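Local coordinates for protein short-chain dehydrogenase/reductase SDR (PDB 5IG2) that binds NAD and probably acts as an oxidoreductase on CH-OH groups, as a member of the short-chain dehydrogenase/reductase family, at residues Val147-Val152 / Ser192-Ala197; Leu174-Tyr179 / Arg257-Thr262. All blocks are in the same frame, centred on the assembly; numbering follows the deposited sequence.

Both contacts lie at one side of the parallel Rossmann sheet, on strands 144-149, 189-194 and 259-260, and their centres lie about 8 Å apart. Contact 1 joins the first two of these strands where their C-terminal ends meet the nicotinamide half of NAD; contact 2 sets helix 162-185, the crossover between those same strands, against the last strand. Strand 189-194 binds the two contacts together: L193 N lies 2.7 Å from F258 O, and S192 OG, which also bonds H145, is equally close to R257 O, both probable hydrogen bonds. Contact 2 stands back from the cofactor, the T175 side chain being about 11 Å from NAD, and reaches a second subunit instead.

Contact 1 of 2, residues Val147-Val152 / Ser192-Ala197; sequences VNTASV and SLLCPA. With NAD (nicotinamide-adenine-dinucleotide), chain F; ACT (acetate ion), chain G.
The nicotinamide end of the NAD pocket is built where parallel strands 144-149 and 189-194 run out into loops, and residues 147-152 and 192-197 hold those two ends together. N148 uses both its backbone N and its O: the N donates to S192 O at 3.1 Å, and the O accepts from L194 N at 3.0 Å in an almost straight bond of 177°. A150 N then reaches L194 O at 2.7 Å, nearly along the C=O axis but with the N-H bent to 138°. Past the strands V152 N still finds P196 O, at 3.0 Å, approaching from above the carbonyl plane.

This is the beta-alpha-beta unit of a Rossmann fold, helix 162-185 making the crossover, and alternate side chains serve opposite faces of the sheet. On one face T149 and L194 lie side by side. T149 OG1, which bonds N98, passes L194 CD2, while its CG2, anti to the backbone N, is directed to the cofactor and comes within 3.3 Å of NAD O4D; a beta-branched residue can thus send a hydroxyl to one neighbour and a methyl to another. N148 and L193 point to the other face, where the CB of the small A150, just past the strand, meets L193 CD1 at 3.7 Å; both touch V172 of the crossover helix, and N148 spends its amide on N97 and T175.

S151 stands where SDR enzymes usually carry their active-site serine, consistent with its place beside the nicotinamide ring, and turns away from residues 192-197. With OG anti to the backbone N (chi1 169°), the hydroxyl faces the nicotinamide and donates to an acetate ion, S151 OG to OXT 2.6 Å. That acetate, probably from the crystallisation liquor, is also bonded by Y164. P196 O borders the same ring, 3.3 Å from NAD C5N.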
loop_
_atom_site.group_PDB
_atom_site.type_symbol
_atom_site.label_atom_id
_atom_site.label_comp_id
_atom_site.label_asym_id
_atom_site.label_seq_id
_atom_site.Cartn_x
_atom_site.Cartn_y
_atom_site.Cartn_z
ATOM N N VAL B 147 -39.413 -41.288 -2.681
ATOM C CA VAL B 147 -39.330 -40.212 -3.661
ATOM C C VAL B 147 -38.547 -40.711 -4.862
ATOM O O VAL B 147 -37.383 -41.119 -4.726
ATOM C CB VAL B 147 -38.666 -38.957 -3.090
ATOM C CG1 VAL B 147 -38.591 -37.917 -4.178
ATOM C CG2 VAL B 147 -39.436 -38.446 -1.873
ATOM N N ASN B 148 -39.175 -40.657 -6.034
ATOM C CA ASN B 148 -38.538 -41.026 -7.292
ATOM C C ASN B 148 -38.222 -39.768 -8.086
ATOM O O ASN B 148 -39.106 -38.931 -8.307
ATOM C CB ASN B 148 -39.442 -41.953 -8.114
ATOM C CG ASN B 148 -39.682 -43.278 -7.428
ATOM O OD1 ASN B 148 -38.880 -43.712 -6.591
ATOM N ND2 ASN B 148 -40.787 -43.931 -7.775
ATOM N N THR B 149 -36.969 -39.635 -8.522
ATOM C CA THR B 149 -36.574 -38.501 -9.354
ATOM C C THR B 149 -36.876 -38.819 -10.811
ATOM O O THR B 149 -36.240 -39.694 -11.408
ATOM C CB THR B 149 -35.097 -38.165 -9.198
ATOM O OG1 THR B 149 -34.787 -37.990 -7.812
ATOM C CG2 THR B 149 -34.793 -36.872 -9.973
ATOM N N ALA B 150 -37.849 -38.117 -11.383
ATOM C CA ALA B 150 -38.031 -38.182 -12.828
ATOM C C ALA B 150 -37.334 -36.963 -13.428
ATOM O O ALA B 150 -36.109 -36.834 -13.321
ATOM C CB ALA B 150 -39.520 -38.242 -13.204
ATOM N N SER B 151 -38.106 -36.043 -14.004
ATOM C CA SER B 151 -37.583 -34.878 -14.708
ATOM C C SER B 151 -38.757 -34.191 -15.374
ATOM O O SER B 151 -39.804 -34.821 -15.542
ATOM C CB SER B 151 -36.550 -35.278 -15.771
ATOM O OG SER B 151 -36.232 -34.179 -16.607
ATOM N N VAL B 152 -38.611 -32.926 -15.778
ATOM C CA VAL B 152 -39.577 -32.375 -16.727
ATOM C C VAL B 152 -39.549 -33.157 -18.037
ATOM O O VAL B 152 -40.531 -33.131 -18.790
ATOM C CB VAL B 152 -39.338 -30.868 -16.980
ATOM C CG1 VAL B 152 -39.453 -30.089 -15.676
ATOM C CG2 VAL B 152 -37.989 -30.625 -17.662
ATOM N N SER B 192 -43.696 -39.618 -3.593
ATOM C CA SER B 192 -43.684 -38.352 -4.312
ATOM C C SER B 192 -42.869 -38.498 -5.591
ATOM O O SER B 192 -42.021 -39.385 -5.723
ATOM C CB SER B 192 -43.097 -37.203 -3.481
ATOM O OG SER B 192 -43.838 -36.971 -2.287
ATOM N N LEU B 193 -43.113 -37.580 -6.518
ATOM C CA LEU B 193 -42.527 -37.615 -7.848
ATOM C C LEU B 193 -41.837 -36.279 -8.092
ATOM O O LEU B 193 -42.506 -35.244 -8.185
ATOM C CB LEU B 193 -43.610 -37.884 -8.899
ATOM C CG LEU B 193 -43.207 -37.847 -10.383
ATOM C CD1 LEU B 193 -42.169 -38.928 -10.700
ATOM C CD2 LEU B 193 -44.441 -37.964 -11.283
ATOM N N LEU B 194 -40.510 -36.302 -8.228
ATOM C CA LEU B 194 -39.708 -35.090 -8.389
ATOM C C LEU B 194 -39.395 -34.854 -9.868
ATOM O O LEU B 194 -38.773 -35.705 -10.516
ATOM C CB LEU B 194 -38.421 -35.200 -7.573
ATOM C CG LEU B 194 -37.408 -34.067 -7.707
ATOM C CD1 LEU B 194 -38.014 -32.755 -7.226
ATOM C CD2 LEU B 194 -36.160 -34.400 -6.912
ATOM N N CYS B 195 -39.796 -33.685 -10.391
ATOM C CA CYS B 195 -39.674 -33.360 -11.820
ATOM C C CYS B 195 -38.981 -32.019 -12.041
ATOM O O CYS B 195 -39.635 -31.015 -12.372
ATOM C CB CYS B 195 -41.050 -33.343 -12.487
ATOM S SG CYS B 195 -41.931 -34.932 -12.436
ATOM N N PRO B 196 -37.657 -31.966 -11.899
ATOM C CA PRO B 196 -36.936 -30.702 -12.070
ATOM C C PRO B 196 -36.595 -30.414 -13.523
ATOM O O PRO B 196 -36.546 -31.307 -14.369
ATOM C CB PRO B 196 -35.644 -30.914 -11.263
ATOM C CG PRO B 196 -35.815 -32.230 -10.552
ATOM C CD PRO B 196 -36.776 -33.016 -11.375
ATOM N N ALA B 197 -36.368 -29.124 -13.793
ATOM C CA ALA B 197 -35.725 -28.687 -15.023
ATOM C C ALA B 197 -34.216 -28.636 -14.786
ATOM O O ALA B 197 -33.709 -29.129 -13.775
ATOM C CB ALA B 197 -36.289 -27.342 -15.478
HETATM P PA NAD F . -25.321 -36.327 -11.134
HETATM O O1A NAD F . -24.484 -36.893 -12.214
HETATM O O2A NAD F . -24.685 -35.118 -10.432
HETATM O O5B NAD F . -25.743 -37.395 -10.031
HETATM C C5B NAD F . -26.265 -38.682 -10.409
HETATM C C4B NAD F . -25.457 -39.716 -9.675
HETATM O O4B NAD F . -25.963 -41.031 -9.993
HETATM C C3B NAD F . -23.951 -39.733 -9.994
HETATM O O3B NAD F . -23.168 -39.590 -8.815
HETATM C C2B NAD F . -23.731 -41.113 -10.633
HETATM O O2B NAD F . -22.470 -41.678 -10.291
HETATM C C1B NAD F . -24.863 -41.914 -10.006
HETATM N N9A NAD F . -25.227 -43.117 -10.743
HETATM C C8A NAD F . -25.308 -43.271 -12.102
HETATM N N7A NAD F . -25.545 -44.502 -12.487
HETATM C C5A NAD F . -25.631 -45.208 -11.297
HETATM C C6A NAD F . -25.855 -46.568 -11.015
HETATM N N6A NAD F . -25.949 -47.513 -11.954
HETATM N N1A NAD F . -25.926 -46.937 -9.717
HETATM C C2A NAD F . -25.762 -46.003 -8.773
HETATM N N3A NAD F . -25.518 -44.695 -8.916
HETATM C C4A NAD F . -25.458 -44.362 -10.212
HETATM O O3 NAD F . -26.730 -35.891 -11.725
HETATM P PN NAD F . -28.080 -35.400 -11.023
HETATM O O1N NAD F . -27.834 -35.119 -9.586
HETATM O O2N NAD F . -28.638 -34.331 -11.881
HETATM O O5D NAD F . -28.953 -36.720 -11.198
HETATM C C5D NAD F . -29.923 -37.119 -10.205
HETATM C C4D NAD F . -31.235 -37.374 -10.905
HETATM O O4D NAD F . -31.831 -36.125 -11.330
HETATM C C3D NAD F . -31.156 -38.259 -12.156
HETATM O O3D NAD F . -32.218 -39.205 -12.137
HETATM C C2D NAD F . -31.374 -37.260 -13.294
HETATM O O2D NAD F . -31.931 -37.904 -14.433
HETATM C C1D NAD F . -32.353 -36.315 -12.614
HETATM N N1N NAD F . -32.552 -34.932 -13.267
HETATM C C2N NAD F . -31.492 -34.112 -13.385
HETATM C C3N NAD F . -31.651 -32.850 -13.929
HETATM C C7N NAD F . -30.562 -31.823 -13.952
HETATM O O7N NAD F . -30.652 -30.861 -14.731
HETATM N N7N NAD F . -29.482 -32.044 -13.219
HETATM C C4N NAD F . -32.920 -32.456 -14.335
HETATM C C5N NAD F . -33.994 -33.315 -14.185
HETATM C C6N NAD F . -33.790 -34.562 -13.651
HETATM C C ACT G . -33.072 -33.110 -17.612
HETATM O O ACT G . -33.739 -32.153 -18.082
HETATM O OXT ACT G . -33.729 -34.032 -17.075
HETATM C CH3 ACT G . -31.572 -33.157 -17.667
#

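Contact 2 of 2, residues Leu174-Tyr179 / Arg257-Thr262; sequences LTETLY and RFYILT
F258 pushes the outer edge of its ring against the helix at T175, E176 and Y179. Its CE1 meets T175 CG2 at 3.6 Å, and CZ comes to E176 N at 3.5 Å, where the backbone borders the edge of the ring near its plane. With CG anti to the backbone N (chi1 179°), the phenyl group extends from just before strand 259-260 to the helix, a span that suits a long, flat, apolar residue. Y179 completes the group by bringing CD2 to 3.7 Å from F258 CD1, the two ring planes inclined at 69°.

Helix 162-185 packs here on the edge of the Rossmann sheet within this chain, where the short strand 259-260 lies beside strand 189-194; L193 touches the F258 side chain from that neighbouring strand.

E176 pairs apolar and polar work along one extended chain. Its CG comes within 3.7 Å of F258 CE2, and the carboxylate beyond takes a hydrogen bond from Y259, OH to E176 OE2 2.7 Å, meeting the oxygen from above the carboxylate plane. The Y259 ring stands at 81° to that carboxylate, and F258 CD2 lies over the centre of one face of the Y259 ring. The other oxygen, E176 OE1, is hydrogen-bonded by S157 and salt-bridged to R273, both of the second subunit; the arginine's charge would be expected to keep this buried glutamate ionised.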
loop_
_atom_site.group_PDB
_atom_site.type_symbol
_atom_site.label_atom_id
_atom_site.label_comp_id
_atom_site.label_asym_id
_atom_site.label_seq_id
_atom_site.Cartn_x
_atom_site.Cartn_y
_atom_site.Cartn_z
ATOM N N LEU B 174 -44.994 -44.947 -13.349
ATOM C CA LEU B 174 -44.856 -45.970 -12.317
ATOM C C LEU B 174 -45.057 -45.358 -10.942
ATOM O O LEU B 174 -45.649 -45.986 -10.060
ATOM C CB LEU B 174 -43.505 -46.690 -12.411
ATOM C CG LEU B 174 -42.197 -46.118 -11.866
ATOM C CD1 LEU B 174 -42.053 -46.299 -10.356
ATOM C CD2 LEU B 174 -41.024 -46.788 -12.562
ATOM N N THR B 175 -44.611 -44.112 -10.756
ATOM C CA THR B 175 -44.756 -43.472 -9.457
ATOM C C THR B 175 -46.201 -43.047 -9.224
ATOM O O THR B 175 -46.715 -43.167 -8.106
ATOM C CB THR B 175 -43.794 -42.279 -9.352
ATOM O OG1 THR B 175 -42.459 -42.700 -9.697
ATOM C CG2 THR B 175 -43.790 -41.678 -7.915
ATOM N N GLU B 176 -46.871 -42.552 -10.269
ATOM C CA GLU B 176 -48.298 -42.270 -10.156
ATOM C C GLU B 176 -49.075 -43.526 -9.789
ATOM O O GLU B 176 -50.003 -43.475 -8.970
ATOM C CB GLU B 176 -48.830 -41.679 -11.466
ATOM C CG GLU B 176 -48.356 -40.255 -11.755
ATOM C CD GLU B 176 -48.774 -39.759 -13.136
ATOM O OE1 GLU B 176 -49.328 -40.556 -13.926
ATOM O OE2 GLU B 176 -48.563 -38.560 -13.425
ATOM N N THR B 177 -48.719 -44.664 -10.395
ATOM C CA THR B 177 -49.408 -45.905 -10.065
ATOM C C THR B 177 -49.105 -46.336 -8.643
ATOM O O THR B 177 -49.998 -46.806 -7.927
ATOM C CB THR B 177 -49.015 -47.020 -11.026
ATOM O OG1 THR B 177 -49.089 -46.540 -12.371
ATOM C CG2 THR B 177 -49.973 -48.196 -10.844
ATOM N N LEU B 178 -47.843 -46.202 -8.229
ATOM C CA LEU B 178 -47.471 -46.535 -6.860
ATOM C C LEU B 178 -48.275 -45.713 -5.859
ATOM O O LEU B 178 -48.658 -46.218 -4.795
ATOM C CB LEU B 178 -45.973 -46.304 -6.668
ATOM C CG LEU B 178 -45.391 -46.518 -5.269
ATOM C CD1 LEU B 178 -45.526 -47.980 -4.852
ATOM C CD2 LEU B 178 -43.926 -46.049 -5.236
ATOM N N TYR B 179 -48.547 -44.443 -6.192
ATOM C CA TYR B 179 -49.361 -43.602 -5.319
ATOM C C TYR B 179 -50.718 -44.243 -5.066
ATOM O O TYR B 179 -51.187 -44.310 -3.921
ATOM C CB TYR B 179 -49.519 -42.206 -5.931
ATOM C CG TYR B 179 -50.489 -41.318 -5.175
ATOM C CD1 TYR B 179 -51.850 -41.335 -5.476
ATOM C CD2 TYR B 179 -50.050 -40.473 -4.147
ATOM C CE1 TYR B 179 -52.750 -40.543 -4.786
ATOM C CE2 TYR B 179 -50.951 -39.674 -3.446
ATOM C CZ TYR B 179 -52.301 -39.715 -3.779
ATOM O OH TYR B 179 -53.216 -38.929 -3.118
ATOM N N ARG B 257 -46.880 -34.150 -0.400
ATOM C CA ARG B 257 -47.357 -33.751 -1.717
ATOM C C ARG B 257 -46.712 -34.624 -2.785
ATOM O O ARG B 257 -45.505 -34.875 -2.750
ATOM C CB ARG B 257 -47.039 -32.278 -1.976
ATOM C CG ARG B 257 -47.503 -31.795 -3.338
ATOM C CD ARG B 257 -47.387 -30.289 -3.495
ATOM N NE ARG B 257 -46.108 -29.882 -4.066
ATOM C CZ ARG B 257 -45.165 -29.223 -3.398
ATOM N NH1 ARG B 257 -45.349 -28.893 -2.122
ATOM N NH2 ARG B 257 -44.037 -28.884 -4.010
ATOM N N PHE B 258 -47.518 -35.075 -3.749
ATOM C CA PHE B 258 -47.022 -36.029 -4.740
ATOM C C PHE B 258 -46.153 -35.364 -5.812
ATOM O O PHE B 258 -44.996 -35.748 -6.010
ATOM C CB PHE B 258 -48.191 -36.777 -5.394
ATOM C CG PHE B 258 -47.747 -37.764 -6.437
ATOM C CD1 PHE B 258 -47.259 -39.005 -6.063
ATOM C CD2 PHE B 258 -47.774 -37.436 -7.785
ATOM C CE1 PHE B 258 -46.825 -39.911 -7.021
ATOM C CE2 PHE B 258 -47.334 -38.340 -8.747
ATOM C CZ PHE B 258 -46.859 -39.577 -8.356
ATOM N N TYR B 259 -46.702 -34.395 -6.549
ATOM C CA TYR B 259 -45.969 -33.770 -7.648
ATOM C C TYR B 259 -45.040 -32.694 -7.116
ATOM O O TYR B 259 -45.497 -31.725 -6.498
ATOM C CB TYR B 259 -46.925 -33.148 -8.665
ATOM C CG TYR B 259 -47.691 -34.153 -9.482
ATOM C CD1 TYR B 259 -47.060 -34.875 -10.494
ATOM C CD2 TYR B 259 -49.040 -34.392 -9.239
ATOM C CE1 TYR B 259 -47.758 -35.801 -11.246
ATOM C CE2 TYR B 259 -49.750 -35.325 -9.984
ATOM C CZ TYR B 259 -49.101 -36.027 -10.983
ATOM O OH TYR B 259 -49.799 -36.940 -11.729
ATOM N N ILE B 260 -43.752 -32.825 -7.390
ATOM C CA ILE B 260 -42.787 -31.803 -7.008
ATOM C C ILE B 260 -42.215 -31.214 -8.291
ATOM O O ILE B 260 -41.313 -31.797 -8.905
ATOM C CB ILE B 260 -41.689 -32.356 -6.104
ATOM C CG1 ILE B 260 -42.323 -33.271 -5.043
ATOM C CG2 ILE B 260 -40.932 -31.186 -5.485
ATOM C CD1 ILE B 260 -41.328 -34.087 -4.240
ATOM N N LEU B 261 -42.739 -30.061 -8.705
ATOM C CA LEU B 261 -42.257 -29.336 -9.877
ATOM C C LEU B 261 -41.462 -28.150 -9.351
ATOM O O LEU B 261 -42.013 -27.084 -9.086
ATOM C CB LEU B 261 -43.409 -28.888 -10.771
ATOM C CG LEU B 261 -43.867 -29.824 -11.889
ATOM C CD1 LEU B 261 -44.159 -31.223 -11.384
ATOM C CD2 LEU B 261 -45.105 -29.247 -12.577
ATOM N N THR B 262 -40.155 -28.345 -9.194
ATOM C CA THR B 262 -39.298 -27.294 -8.669
ATOM C C THR B 262 -39.163 -26.111 -9.618
ATOM O O THR B 262 -38.808 -25.017 -9.172
ATOM C CB THR B 262 -37.915 -27.862 -8.370
ATOM O OG1 THR B 262 -37.378 -28.425 -9.575
ATOM C CG2 THR B 262 -38.012 -28.949 -7.314
#